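Deoxyhypusine synthase, putative (Entamoeba histolytica, PDB 7L9R) probably acts as a deoxyhypusine synthase, an NAD-dependent transferase that in its relatives modifies one lysine of the translation factor eIF5A. Local coordinates at residues B[189-193]-B[216-222]; B[122-126]-B[224-228]; B[109-113]-B[209-215]; B[103-107]-B[203-209]; B[88-94]-B[115-121]. All blocks are in the same frame, centred on the assembly; numbering follows the deposited sequence.

Overall arrangement
Along the chain, interaction 5 closes first: it joins strands 87-93 and 117-120 as neighbours in the parallel sheet, with helix 102-111 in the connection between them. Interactions 4 and 3 start from that helix and close about a hundred residues later on helix 206-212 and the loops at its ends. They therefore cross interaction 5 and each other, and W209 belongs to both. Interaction 2, from the start of helix 124-130 to that of helix 226-237, crosses interactions 3 and 4. Its wide loop contains interaction 1, where helix 189-200 meets strand 216-218, and which also crosses interactions 3 and 4. Strand 216-218 lies beside strand 117-120, so interactions 1 and 5 share the sheet. Interactions 3 and 4 also touch the second subunit.

Interaction 1: residues B[189-193]-B[216-222]; sequences PSQLI and TIFCPAL
I193 reaches from helix 189-200 to the strand with both of its branches. Its CG2 methyl packs on I217 CB and lies 3.9 Å from I217 CD1, the two side chains crossing at about a right angle. With CG1 anti to the carbonyl carbon (chi1 -66°), the longer branch brings CD1 between I217 and C219, 3.8 Å from C219 CB. L222 returns to the helix because C219 to L222 forms a type I turn; its CD2 is 4.1 Å from L192 CD1 and also lies against P189. At the other end S190 CB meets T216 CG2 at 3.6 Å.

The fold is Rossmann-like, an open parallel sheet with helices on its faces, as the strand order 3-2-1-4-5-6 supports. Strand 216-218 is outermost within this chain and bonds through its backbone to I118 and T120. The short helix and strand axes approach to 7.0 Å, with 128° between their N-to-C directions.

Weakly polar contact is made by the S190 backbone, whose CA lies 3.2 Å from I217 O in a C-H...O contact with 130° at the hydrogen. A water supplies the polar link across the segments: it donates to S190 O and accepts from I217 N, which is 2.9 Å away. The hydroxyl of S190 is engaged by D249 of helix 247-258, and the same helix touches P189 and F218.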
# COMPACT_ATOMS: atom_id res chain seq x y z
N PRO B 189 -19.98 -8.29 25.29
CA PRO B 189 -19.78 -6.90 24.85
C PRO B 189 -21.06 -6.22 24.40
O PRO B 189 -21.33 -5.08 24.81
CB PRO B 189 -18.77 -7.05 23.70
CG PRO B 189 -17.98 -8.25 24.09
CD PRO B 189 -18.96 -9.20 24.73
N SER B 190 -21.89 -6.89 23.60
CA SER B 190 -23.11 -6.26 23.11
C SER B 190 -24.04 -5.91 24.27
O SER B 190 -24.71 -4.87 24.23
CB SER B 190 -23.83 -7.17 22.12
OG SER B 190 -24.53 -8.21 22.79
N GLN B 191 -24.09 -6.75 25.30
CA GLN B 191 -24.90 -6.44 26.47
C GLN B 191 -24.36 -5.22 27.22
O GLN B 191 -25.13 -4.35 27.63
CB GLN B 191 -24.97 -7.63 27.42
CG GLN B 191 -25.66 -8.85 26.87
CD GLN B 191 -25.51 -10.05 27.79
OE1 GLN B 191 -24.88 -9.96 28.86
NE2 GLN B 191 -26.07 -11.19 27.39
N LEU B 192 -23.04 -5.16 27.41
CA LEU B 192 -22.43 -4.01 28.07
C LEU B 192 -22.68 -2.73 27.29
O LEU B 192 -22.89 -1.66 27.88
CB LEU B 192 -20.92 -4.24 28.24
CG LEU B 192 -20.51 -5.35 29.21
CD1 LEU B 192 -19.01 -5.52 29.23
CD2 LEU B 192 -21.03 -5.05 30.62
N ILE B 193 -22.66 -2.82 25.96
CA ILE B 193 -22.84 -1.64 25.13
C ILE B 193 -24.29 -1.17 25.19
O ILE B 193 -24.57 0.04 25.16
CB ILE B 193 -22.36 -1.91 23.70
CG1 ILE B 193 -20.85 -2.14 23.72
CG2 ILE B 193 -22.73 -0.74 22.77
CD1 ILE B 193 -20.27 -2.67 22.42
N THR B 216 -28.35 -4.12 17.98
CA THR B 216 -27.29 -4.76 18.75
C THR B 216 -25.94 -4.41 18.14
O THR B 216 -25.76 -4.48 16.92
CB THR B 216 -27.51 -6.27 18.78
OG1 THR B 216 -28.82 -6.54 19.30
CG2 THR B 216 -26.46 -6.96 19.66
N ILE B 217 -24.99 -4.03 19.00
CA ILE B 217 -23.65 -3.62 18.59
C ILE B 217 -22.66 -4.67 19.09
O ILE B 217 -22.53 -4.89 20.30
CB ILE B 217 -23.30 -2.23 19.13
CG1 ILE B 217 -24.28 -1.18 18.60
CG2 ILE B 217 -21.86 -1.86 18.76
CD1 ILE B 217 -24.07 0.20 19.18
N PHE B 218 -21.98 -5.33 18.15
CA PHE B 218 -20.95 -6.30 18.48
C PHE B 218 -19.58 -5.62 18.46
O PHE B 218 -19.30 -4.78 17.60
CB PHE B 218 -20.97 -7.46 17.48
CG PHE B 218 -22.26 -8.22 17.48
CD1 PHE B 218 -22.52 -9.17 18.45
CD2 PHE B 218 -23.23 -7.96 16.52
CE1 PHE B 218 -23.72 -9.86 18.46
CE2 PHE B 218 -24.43 -8.65 16.52
CZ PHE B 218 -24.68 -9.61 17.50
N CYS B 219 -18.75 -5.98 19.44
CA CYS B 219 -17.40 -5.44 19.56
C CYS B 219 -16.54 -6.42 20.33
O CYS B 219 -16.27 -6.22 21.52
CB CYS B 219 -17.42 -4.06 20.24
SG CYS B 219 -15.81 -3.22 20.25
N PRO B 220 -16.09 -7.50 19.69
CA PRO B 220 -15.31 -8.52 20.42
C PRO B 220 -14.06 -7.97 21.09
O PRO B 220 -13.65 -8.49 22.13
CB PRO B 220 -14.95 -9.53 19.32
CG PRO B 220 -15.97 -9.33 18.27
CD PRO B 220 -16.29 -7.87 18.28
N ALA B 221 -13.46 -6.91 20.55
CA ALA B 221 -12.26 -6.34 21.13
C ALA B 221 -12.54 -5.18 22.09
O ALA B 221 -11.65 -4.35 22.31
CB ALA B 221 -11.31 -5.90 20.02
N LEU B 222 -13.75 -5.12 22.67
CA LEU B 222 -14.10 -4.04 23.59
C LEU B 222 -13.07 -3.87 24.70
O LEU B 222 -12.70 -2.74 25.04
CB LEU B 222 -15.49 -4.30 24.20
CG LEU B 222 -16.02 -3.31 25.25
CD1 LEU B 222 -16.23 -1.91 24.66
CD2 LEU B 222 -17.32 -3.80 25.90
O HOH W 1 -25.82 -3.82 21.76

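Interaction 2: residues B[122-126]-B[224-228]; sequences AGAIE and DGLFG
D224 meets A122 through its backbone, D224 C lying 4.2 Å from A122 CB. At G225, the N-cap residue of helix 226-237, the two segments run closest together: its CA is 4.9 Å from A122 CA and 4.4 Å from G123 N, which leaves no room for a CB on this side. G123 is likewise the N-cap of helix 124-130, so two helix beginnings face each other here. L226 lays its CB 3.9 Å from E126 CG. Its amide N is near E126 OE2 as well, but the angle is too poor for a hydrogen bond.

F227 makes the polar link. Its N donates to E126 OE2 at 2.7 Å and 168°, and E126 OE2 receives it on its anti lone pair, away from OE1. The ring leads away to F173, I174 and L192. E126 reaches this amide through a bend at chi2 (94°) that turns the carboxylate toward the helix start.

Both loops leave the C-terminal ends of parallel strands 117-120 and 216-218, the edge where Rossmann folds commonly bind a dinucleotide; NAD binding here is inferred from the family. Chemically, one short, nearly straight bond from the first turn of helix 226-237 limits the rotation of the E126 carboxylate and couples the two helix starts.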
# COMPACT_ATOMS: atom_id res chain seq x y z
N ALA B 122 -12.15 -1.90 18.62
CA ALA B 122 -11.72 -1.35 19.91
C ALA B 122 -11.57 0.17 19.83
O ALA B 122 -10.94 0.70 18.92
CB ALA B 122 -10.40 -1.98 20.33
N GLY B 123 -12.16 0.87 20.81
CA GLY B 123 -12.10 2.31 20.88
C GLY B 123 -13.34 3.02 20.37
O GLY B 123 -13.53 4.20 20.69
N ALA B 124 -14.17 2.35 19.57
CA ALA B 124 -15.30 3.03 18.93
C ALA B 124 -16.33 3.47 19.96
O ALA B 124 -16.78 4.63 19.94
CB ALA B 124 -15.95 2.12 17.90
N ILE B 125 -16.70 2.58 20.87
CA ILE B 125 -17.73 2.91 21.85
C ILE B 125 -17.27 4.05 22.75
O ILE B 125 -18.05 4.96 23.06
CB ILE B 125 -18.12 1.65 22.66
CG1 ILE B 125 -18.60 0.54 21.71
CG2 ILE B 125 -19.18 1.97 23.69
CD1 ILE B 125 -19.70 0.99 20.75
N GLU B 126 -16.01 4.02 23.18
CA GLU B 126 -15.53 5.05 24.09
C GLU B 126 -15.44 6.41 23.41
O GLU B 126 -15.62 7.44 24.05
CB GLU B 126 -14.17 4.64 24.67
CG GLU B 126 -14.20 3.31 25.41
CD GLU B 126 -13.80 2.13 24.53
OE1 GLU B 126 -14.27 2.05 23.37
OE2 GLU B 126 -13.02 1.27 25.01
N ASP B 224 -9.96 -4.43 24.62
CA ASP B 224 -8.65 -4.03 24.12
C ASP B 224 -8.51 -2.52 23.99
O ASP B 224 -7.43 -2.04 23.65
CB ASP B 224 -8.38 -4.70 22.76
CG ASP B 224 -6.94 -4.50 22.27
OD1 ASP B 224 -6.00 -4.97 22.95
OD2 ASP B 224 -6.76 -3.86 21.21
N GLY B 225 -9.58 -1.76 24.25
CA GLY B 225 -9.54 -0.32 24.17
C GLY B 225 -9.57 0.34 25.53
O GLY B 225 -9.25 -0.28 26.56
N LEU B 226 -9.98 1.61 25.55
CA LEU B 226 -9.98 2.39 26.78
C LEU B 226 -10.82 1.71 27.86
O LEU B 226 -10.47 1.75 29.05
CB LEU B 226 -10.51 3.80 26.51
CG LEU B 226 -10.42 4.79 27.67
CD1 LEU B 226 -8.97 4.99 28.07
CD2 LEU B 226 -11.08 6.11 27.29
N PHE B 227 -11.91 1.04 27.47
CA PHE B 227 -12.69 0.24 28.41
C PHE B 227 -11.81 -0.76 29.15
O PHE B 227 -11.92 -0.93 30.37
CB PHE B 227 -13.84 -0.47 27.69
CG PHE B 227 -14.82 -1.15 28.62
CD1 PHE B 227 -15.87 -0.46 29.19
CD2 PHE B 227 -14.69 -2.50 28.91
CE1 PHE B 227 -16.77 -1.09 30.04
CE2 PHE B 227 -15.58 -3.13 29.75
CZ PHE B 227 -16.62 -2.43 30.33
N GLY B 228 -10.91 -1.44 28.43
CA GLY B 228 -10.03 -2.39 29.08
C GLY B 228 -9.00 -1.72 29.97
O GLY B 228 -8.69 -2.20 31.06

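Interaction 3: residues B[109-113]-B[209-215]; sequences LVEHK and WAAKNNI
E111, the last residue of helix 102-111, lies along W209 from the middle of helix 206-212. The first helix finishes in a Schellman motif: K113, with positive phi, is its C-prime residue, K113 N bonding to V110 O and C114 N to L109 O.

The side chain of E111 can be followed outward over the indole. Its CB lies 3.7 Å from W209 CD2. CG then stands 3.6 Å from the centroid of the six-membered ring, almost on the ring normal, a CH-pi contact over the face. CD continues to 4.0 Å from W209 CZ2, and the carboxylate stays stacked on the ring, its plane 14° from that of the indole. CG leaves opposite the backbone N (chi1 167°), and the extended chain keeps to the indole. At the tip, OE1 forms a salt bridge with R107, which also pairs with D32 of the second subunit and so probably offsets the closeness of that carboxylate to OE2. K212 NZ approaches the opposite face of the indole.

In the conformer given, V110 CG2 packs 3.6 Å from W209 CB. N213, which follows the second helix, joins the helix ends by a polar route. Its ND2 donates to V110 O at 2.9 Å and 157°, with a weak second bond to E111 O at 3.0 Å. V110 O thus accepts from both K113 N and the amide, and I215 CD1 rests 3.5 Å from it.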
# COMPACT_ATOMS: atom_id res chain seq x y z
N LEU B 109 -28.24 6.91 11.11
CA LEU B 109 -28.67 5.62 10.58
C LEU B 109 -29.33 4.76 11.65
O LEU B 109 -30.34 4.08 11.39
CB LEU B 109 -27.49 4.88 9.96
CG LEU B 109 -26.86 5.57 8.75
CD1 LEU B 109 -25.69 4.76 8.23
CD2 LEU B 109 -27.91 5.74 7.68
N VAL B 110 -28.79 4.77 12.87
CA VAL B 110 -29.38 3.95 13.93
C VAL B 110 -30.63 4.62 14.49
O VAL B 110 -31.60 3.94 14.83
CB VAL B 110 -28.35 3.62 15.03
CG1 VAL B 110 -27.11 2.99 14.42
CG2 VAL B 110 -27.97 4.86 15.84
N GLU B 111 -30.63 5.96 14.59
CA GLU B 111 -31.81 6.67 15.07
C GLU B 111 -33.03 6.33 14.22
O GLU B 111 -34.14 6.19 14.75
CB GLU B 111 -31.55 8.18 15.04
CG GLU B 111 -32.79 9.08 15.22
CD GLU B 111 -32.46 10.57 15.07
OE1 GLU B 111 -31.26 10.92 15.01
OE2 GLU B 111 -33.39 11.40 15.02
N HIS B 112 -32.84 6.12 12.92
CA HIS B 112 -33.95 5.90 12.01
C HIS B 112 -34.09 4.44 11.61
O HIS B 112 -34.81 4.14 10.64
CB HIS B 112 -33.80 6.79 10.78
CG HIS B 112 -33.97 8.25 11.10
ND1 HIS B 112 -35.20 8.83 11.31
CD2 HIS B 112 -33.05 9.23 11.28
CE1 HIS B 112 -35.04 10.11 11.59
NE2 HIS B 112 -33.75 10.38 11.58
N LYS B 113 -33.46 3.52 12.35
CA LYS B 113 -33.61 2.08 12.14
C LYS B 113 -33.25 1.67 10.72
O LYS B 113 -33.83 0.73 10.16
CB LYS B 113 -35.02 1.63 12.50
CG LYS B 113 -35.43 1.96 13.92
CD LYS B 113 -36.79 1.37 14.26
CE LYS B 113 -37.20 1.72 15.68
NZ LYS B 113 -38.50 1.10 16.07
N TRP B 209 -29.01 5.63 20.91
CA TRP B 209 -30.04 5.31 19.92
C TRP B 209 -30.05 3.83 19.56
O TRP B 209 -31.10 3.30 19.19
CB TRP B 209 -29.86 6.17 18.67
CG TRP B 209 -30.46 7.55 18.81
CD1 TRP B 209 -29.79 8.72 19.00
CD2 TRP B 209 -31.85 7.88 18.76
NE1 TRP B 209 -30.67 9.76 19.08
CE2 TRP B 209 -31.94 9.28 18.93
CE3 TRP B 209 -33.02 7.14 18.59
CZ2 TRP B 209 -33.17 9.95 18.94
CZ3 TRP B 209 -34.25 7.82 18.59
CH2 TRP B 209 -34.31 9.21 18.76
N ALA B 210 -28.90 3.16 19.64
CA ALA B 210 -28.90 1.73 19.39
C ALA B 210 -29.65 0.98 20.49
O ALA B 210 -30.38 0.03 20.21
CB ALA B 210 -27.47 1.21 19.27
N ALA B 211 -29.49 1.41 21.74
CA ALA B 211 -30.24 0.80 22.82
C ALA B 211 -31.73 1.11 22.70
O ALA B 211 -32.57 0.24 22.95
CB ALA B 211 -29.69 1.26 24.17
N LYS B 212 -32.07 2.35 22.31
CA LYS B 212 -33.48 2.70 22.15
C LYS B 212 -34.16 1.84 21.08
O LYS B 212 -35.26 1.32 21.30
CB LYS B 212 -33.65 4.18 21.79
CG LYS B 212 -33.68 5.15 22.96
CD LYS B 212 -34.55 6.38 22.60
CE LYS B 212 -34.12 7.65 23.32
NZ LYS B 212 -33.24 8.53 22.48
N ASN B 213 -33.51 1.65 19.94
CA ASN B 213 -34.12 0.95 18.82
C ASN B 213 -33.69 -0.51 18.71
O ASN B 213 -33.92 -1.14 17.68
CB ASN B 213 -33.84 1.69 17.51
CG ASN B 213 -34.42 3.09 17.50
OD1 ASN B 213 -35.41 3.35 18.19
ND2 ASN B 213 -33.84 3.99 16.72
N ASN B 214 -33.10 -1.06 19.78
CA ASN B 214 -32.76 -2.47 19.84
C ASN B 214 -31.90 -2.87 18.65
O ASN B 214 -32.12 -3.89 17.99
CB ASN B 214 -34.01 -3.34 19.94
CG ASN B 214 -34.84 -3.02 21.15
OD1 ASN B 214 -36.05 -2.79 21.06
ND2 ASN B 214 -34.19 -2.98 22.31
N ILE B 215 -30.90 -2.05 18.37
CA ILE B 215 -29.89 -2.36 17.38
C ILE B 215 -28.67 -2.85 18.16
O ILE B 215 -28.06 -2.10 18.92
CB ILE B 215 -29.60 -1.17 16.47
CG1 ILE B 215 -30.83 -0.92 15.58
CG2 ILE B 215 -28.35 -1.41 15.63
CD1 ILE B 215 -30.92 0.47 14.99

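Interaction 4: residues B[103-107]-B[203-209]; sequences RDTFR and TTSVITW
R107 and V206 bring the backbones together, their CA atoms 4.4 Å apart where the start of helix 206-212 meets the flank of helix 102-111. This is helix-to-helix packing on one side of the Rossmann-type sheet, with S205 as N-cap of the second helix. V206 CG2 fits into the turn of the first helix, 3.4 Å from R103 O, and also touches F106 CB.

T204 O sits above the middle of one face of the R103 guanidinium, 3.2 Å from CZ, where the N-H groups do not point at it. A bend at chi2 (-102°) carries the group there. Its NE forms a salt bridge with D128, which also accepts from V206 N and I207 N. R103 NH1 bridges to D104 OD1 at 3.1 Å, while D104 OD2 accepts from G28 N of the second subunit. One water accepts from R103 NH1 and donates to T204 OG1, which also bonds to D202; another donates to T204 O, its leg to D104 OD1 being doubtfully short.

In one of its two conformers R107 sets CG 3.8 Å from W209 CD1, and its guanidinium pairs with E111 and with D30 and D32 of the second subunit. In the ring plane of the indole, W209 NE1 donates to T203 O at 2.8 Å.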
# COMPACT_ATOMS: atom_id res chain seq x y z
N ARG B 103 -19.36 9.59 12.82
CA ARG B 103 -20.08 9.23 14.03
C ARG B 103 -21.52 9.74 14.00
O ARG B 103 -22.45 9.03 14.40
CB ARG B 103 -19.34 9.80 15.24
CG ARG B 103 -19.97 9.50 16.57
CD ARG B 103 -20.73 10.68 17.09
NE ARG B 103 -21.07 10.52 18.50
CZ ARG B 103 -21.45 11.52 19.28
NH1 ARG B 103 -21.57 12.75 18.81
NH2 ARG B 103 -21.73 11.27 20.56
N ASP B 104 -21.72 10.95 13.51
CA ASP B 104 -23.06 11.52 13.50
C ASP B 104 -23.89 11.00 12.34
O ASP B 104 -25.12 10.87 12.47
CB ASP B 104 -22.94 13.04 13.50
CG ASP B 104 -22.01 13.52 14.62
OD1 ASP B 104 -22.35 13.29 15.81
OD2 ASP B 104 -20.94 14.07 14.32
N THR B 105 -23.25 10.62 11.24
CA THR B 105 -23.93 9.85 10.21
C THR B 105 -24.42 8.51 10.77
O THR B 105 -25.58 8.13 10.56
CB THR B 105 -23.00 9.63 9.01
OG1 THR B 105 -22.54 10.90 8.53
CG2 THR B 105 -23.71 8.90 7.89
N PHE B 106 -23.56 7.81 11.52
CA PHE B 106 -23.95 6.53 12.12
C PHE B 106 -25.10 6.71 13.10
O PHE B 106 -26.02 5.89 13.15
CB PHE B 106 -22.76 5.86 12.82
CG PHE B 106 -21.58 5.57 11.90
CD1 PHE B 106 -21.76 5.36 10.54
CD2 PHE B 106 -20.29 5.51 12.41
CE1 PHE B 106 -20.67 5.10 9.70
CE2 PHE B 106 -19.19 5.26 11.58
CZ PHE B 106 -19.38 5.05 10.22
N ARG B 107 -25.05 7.77 13.91
CA ARG B 107 -26.15 8.06 14.83
C ARG B 107 -27.46 8.18 14.06
O ARG B 107 -28.48 7.59 14.45
CB ARG B 107 -25.85 9.33 15.63
CG ARG B 107 -26.90 9.70 16.69
CD ARG B 107 -28.01 10.58 16.12
NE ARG B 107 -27.49 11.69 15.34
CZ ARG B 107 -28.21 12.41 14.48
NH1 ARG B 107 -29.49 12.15 14.27
NH2 ARG B 107 -27.63 13.41 13.82
N THR B 203 -28.95 11.82 23.20
CA THR B 203 -29.46 11.57 21.86
C THR B 203 -28.49 11.98 20.75
O THR B 203 -28.82 11.80 19.58
CB THR B 203 -30.80 12.28 21.63
OG1 THR B 203 -30.63 13.70 21.76
CG2 THR B 203 -31.85 11.79 22.62
N THR B 204 -27.30 12.48 21.08
CA THR B 204 -26.30 12.70 20.04
C THR B 204 -25.41 11.48 19.82
O THR B 204 -24.64 11.47 18.85
CB THR B 204 -25.41 13.91 20.36
OG1 THR B 204 -24.49 13.58 21.40
CG2 THR B 204 -26.25 15.13 20.77
N SER B 205 -25.51 10.47 20.67
CA SER B 205 -24.60 9.33 20.61
C SER B 205 -25.22 8.16 19.85
O SER B 205 -26.45 7.97 19.83
CB SER B 205 -24.21 8.87 22.02
OG SER B 205 -25.18 7.99 22.54
N VAL B 206 -24.35 7.38 19.21
CA VAL B 206 -24.78 6.17 18.52
C VAL B 206 -25.37 5.17 19.51
O VAL B 206 -26.45 4.60 19.29
CB VAL B 206 -23.61 5.57 17.72
CG1 VAL B 206 -23.97 4.20 17.18
CG2 VAL B 206 -23.18 6.52 16.59
N ILE B 207 -24.68 4.95 20.64
CA ILE B 207 -25.07 3.83 21.51
C ILE B 207 -26.40 4.10 22.21
O ILE B 207 -27.17 3.16 22.44
CB ILE B 207 -23.97 3.49 22.54
CG1 ILE B 207 -23.74 4.65 23.51
CG2 ILE B 207 -22.68 3.10 21.83
CD1 ILE B 207 -22.80 4.30 24.63
N THR B 208 -26.72 5.35 22.53
CA THR B 208 -28.03 5.60 23.14
C THR B 208 -29.15 5.25 22.18
O THR B 208 -30.14 4.62 22.57
CB THR B 208 -28.15 7.05 23.59
OG1 THR B 208 -27.23 7.31 24.67
CG2 THR B 208 -29.58 7.35 24.05
N TRP B 209 -29.01 5.63 20.91
CA TRP B 209 -30.04 5.31 19.92
C TRP B 209 -30.05 3.83 19.56
O TRP B 209 -31.10 3.30 19.19
CB TRP B 209 -29.86 6.17 18.67
CG TRP B 209 -30.46 7.55 18.81
CD1 TRP B 209 -29.79 8.72 19.00
CD2 TRP B 209 -31.85 7.88 18.76
NE1 TRP B 209 -30.67 9.76 19.08
CE2 TRP B 209 -31.94 9.28 18.93
CE3 TRP B 209 -33.02 7.14 18.59
CZ2 TRP B 209 -33.17 9.95 18.94
CZ3 TRP B 209 -34.25 7.82 18.59
CH2 TRP B 209 -34.31 9.21 18.76
O HOH W 2 -21.98 14.57 20.90
O HOH W 3 -24.65 12.94 16.63

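Interaction 5: residues B[88-94]-B[115-121]; sequences TIYLGFT and VDYIVTT
L91, I118 and F93 form the apolar middle of a beta-alpha-beta crossover, in which parallel strands 87-93 and 117-120 are linked through helix 102-111. L91 CB is 4.3 Å from I118 CG1. On the same face F93 CE2 touches I118 CG2 at 3.8 Å, and the F93 ring stacks with F106. V115, ahead of its strand, sits at the margin, its CG1 between I89 CG2 and L91 CB. Helix 102-111 covers this face, with F106 and L109 on L91 and V110 on I118.

The other face carries Y90 and Y117, near-parallel but offset rings with little overlap. Their planes are 14° apart and their centroids 5.1 Å. Y90 OH bonds to S256 of helix 247-258, and that helix also packs on V119.

Between the faces runs the parallel ladder. L91 N donates to Y117 O at 2.8 Å, V119 N to L91 O, and F93 N to V119 O. I89 O takes two donors, D116 N at 2.9 Å and Y117 N at 3.3 Å, both in its carbonyl plane.

The polar ends are closed by side chains. D116 OD2 accepts from I89 N at 2.9 Å, on the anti side but somewhat out of the carboxylate plane, and is also in a salt bridge with R347. At the far end T120, its OG1 opposite the backbone N (chi1 -172°), donates to F93 O at 2.8 Å from 37° above the carbonyl plane.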
# COMPACT_ATOMS: atom_id res chain seq x y z
N THR B 88 -31.98 -8.11 6.19
CA THR B 88 -31.28 -7.69 7.40
C THR B 88 -29.99 -6.98 7.00
O THR B 88 -29.29 -7.43 6.09
CB THR B 88 -30.97 -8.90 8.30
OG1 THR B 88 -32.19 -9.57 8.65
CG2 THR B 88 -30.28 -8.46 9.57
N ILE B 89 -29.70 -5.85 7.64
CA ILE B 89 -28.60 -4.99 7.23
C ILE B 89 -27.60 -4.85 8.37
O ILE B 89 -27.96 -4.43 9.48
CB ILE B 89 -29.11 -3.61 6.78
CG1 ILE B 89 -30.11 -3.77 5.63
CG2 ILE B 89 -27.95 -2.72 6.38
CD1 ILE B 89 -30.59 -2.48 5.03
N TYR B 90 -26.34 -5.17 8.07
CA TYR B 90 -25.23 -5.13 9.02
C TYR B 90 -24.32 -3.97 8.64
O TYR B 90 -23.91 -3.85 7.48
CB TYR B 90 -24.44 -6.44 8.99
CG TYR B 90 -25.24 -7.65 9.40
CD1 TYR B 90 -26.11 -8.27 8.52
CD2 TYR B 90 -25.12 -8.18 10.68
CE1 TYR B 90 -26.86 -9.37 8.90
CE2 TYR B 90 -25.86 -9.28 11.08
CZ TYR B 90 -26.72 -9.87 10.18
OH TYR B 90 -27.46 -10.97 10.58
N LEU B 91 -23.99 -3.13 9.62
CA LEU B 91 -23.10 -2.00 9.39
C LEU B 91 -21.84 -2.19 10.21
O LEU B 91 -21.89 -2.26 11.44
CB LEU B 91 -23.78 -0.68 9.75
CG LEU B 91 -22.89 0.56 9.64
CD1 LEU B 91 -22.35 0.73 8.23
CD2 LEU B 91 -23.66 1.80 10.08
N GLY B 92 -20.70 -2.27 9.52
CA GLY B 92 -19.40 -2.39 10.17
C GLY B 92 -18.58 -1.15 9.90
O GLY B 92 -18.57 -0.63 8.78
N PHE B 93 -17.89 -0.66 10.93
CA PHE B 93 -17.01 0.48 10.77
C PHE B 93 -15.93 0.43 11.84
O PHE B 93 -16.07 -0.22 12.88
CB PHE B 93 -17.77 1.82 10.83
CG PHE B 93 -18.62 2.01 12.06
CD1 PHE B 93 -18.05 2.37 13.27
CD2 PHE B 93 -20.00 1.87 11.99
CE1 PHE B 93 -18.83 2.56 14.40
CE2 PHE B 93 -20.79 2.06 13.11
CZ PHE B 93 -20.21 2.41 14.32
N THR B 94 -14.82 1.11 11.55
CA THR B 94 -13.69 1.11 12.46
C THR B 94 -13.84 2.21 13.50
O THR B 94 -14.61 3.17 13.34
CB THR B 94 -12.37 1.31 11.72
OG1 THR B 94 -12.38 2.56 11.03
CG2 THR B 94 -12.16 0.20 10.73
N VAL B 115 -30.39 0.35 9.91
CA VAL B 115 -29.60 -0.87 10.00
C VAL B 115 -30.07 -1.67 11.20
O VAL B 115 -30.73 -1.16 12.10
CB VAL B 115 -28.09 -0.59 10.09
CG1 VAL B 115 -27.64 0.29 8.92
CG2 VAL B 115 -27.74 0.07 11.42
N ASP B 116 -29.74 -2.96 11.19
CA ASP B 116 -30.20 -3.89 12.22
C ASP B 116 -29.11 -4.29 13.20
O ASP B 116 -29.41 -4.57 14.36
CB ASP B 116 -30.77 -5.14 11.56
CG ASP B 116 -31.91 -4.81 10.61
OD1 ASP B 116 -32.85 -4.10 11.02
OD2 ASP B 116 -31.86 -5.25 9.44
N TYR B 117 -27.85 -4.32 12.76
CA TYR B 117 -26.74 -4.74 13.59
C TYR B 117 -25.53 -3.91 13.22
O TYR B 117 -25.36 -3.50 12.07
CB TYR B 117 -26.39 -6.22 13.42
CG TYR B 117 -27.47 -7.18 13.82
CD1 TYR B 117 -27.62 -7.56 15.15
CD2 TYR B 117 -28.33 -7.74 12.88
CE1 TYR B 117 -28.60 -8.45 15.54
CE2 TYR B 117 -29.32 -8.64 13.26
CZ TYR B 117 -29.45 -8.99 14.59
OH TYR B 117 -30.42 -9.88 14.99
N ILE B 118 -24.66 -3.68 14.21
CA ILE B 118 -23.40 -2.99 14.00
C ILE B 118 -22.27 -3.89 14.49
O ILE B 118 -22.41 -4.59 15.50
CB ILE B 118 -23.37 -1.63 14.72
CG1 ILE B 118 -24.29 -0.64 14.01
CG2 ILE B 118 -21.96 -1.08 14.80
CD1 ILE B 118 -24.32 0.72 14.67
N VAL B 119 -21.18 -3.91 13.74
CA VAL B 119 -19.93 -4.52 14.18
C VAL B 119 -18.87 -3.43 14.14
O VAL B 119 -18.78 -2.69 13.16
CB VAL B 119 -19.52 -5.71 13.29
CG1 VAL B 119 -18.25 -6.35 13.83
CG2 VAL B 119 -20.64 -6.74 13.22
N THR B 120 -18.12 -3.29 15.23
CA THR B 120 -17.09 -2.26 15.25
C THR B 120 -15.89 -2.76 16.04
O THR B 120 -15.84 -3.92 16.48
CB THR B 120 -17.65 -0.93 15.78
OG1 THR B 120 -16.66 0.10 15.60
CG2 THR B 120 -18.02 -1.04 17.25
N THR B 121 -14.90 -1.89 16.22
CA THR B 121 -13.59 -2.27 16.73
C THR B 121 -13.28 -1.52 18.02
O THR B 121 -14.02 -0.63 18.45
CB THR B 121 -12.50 -1.97 15.69
OG1 THR B 121 -12.46 -0.56 15.46
CG2 THR B 121 -12.82 -2.68 14.38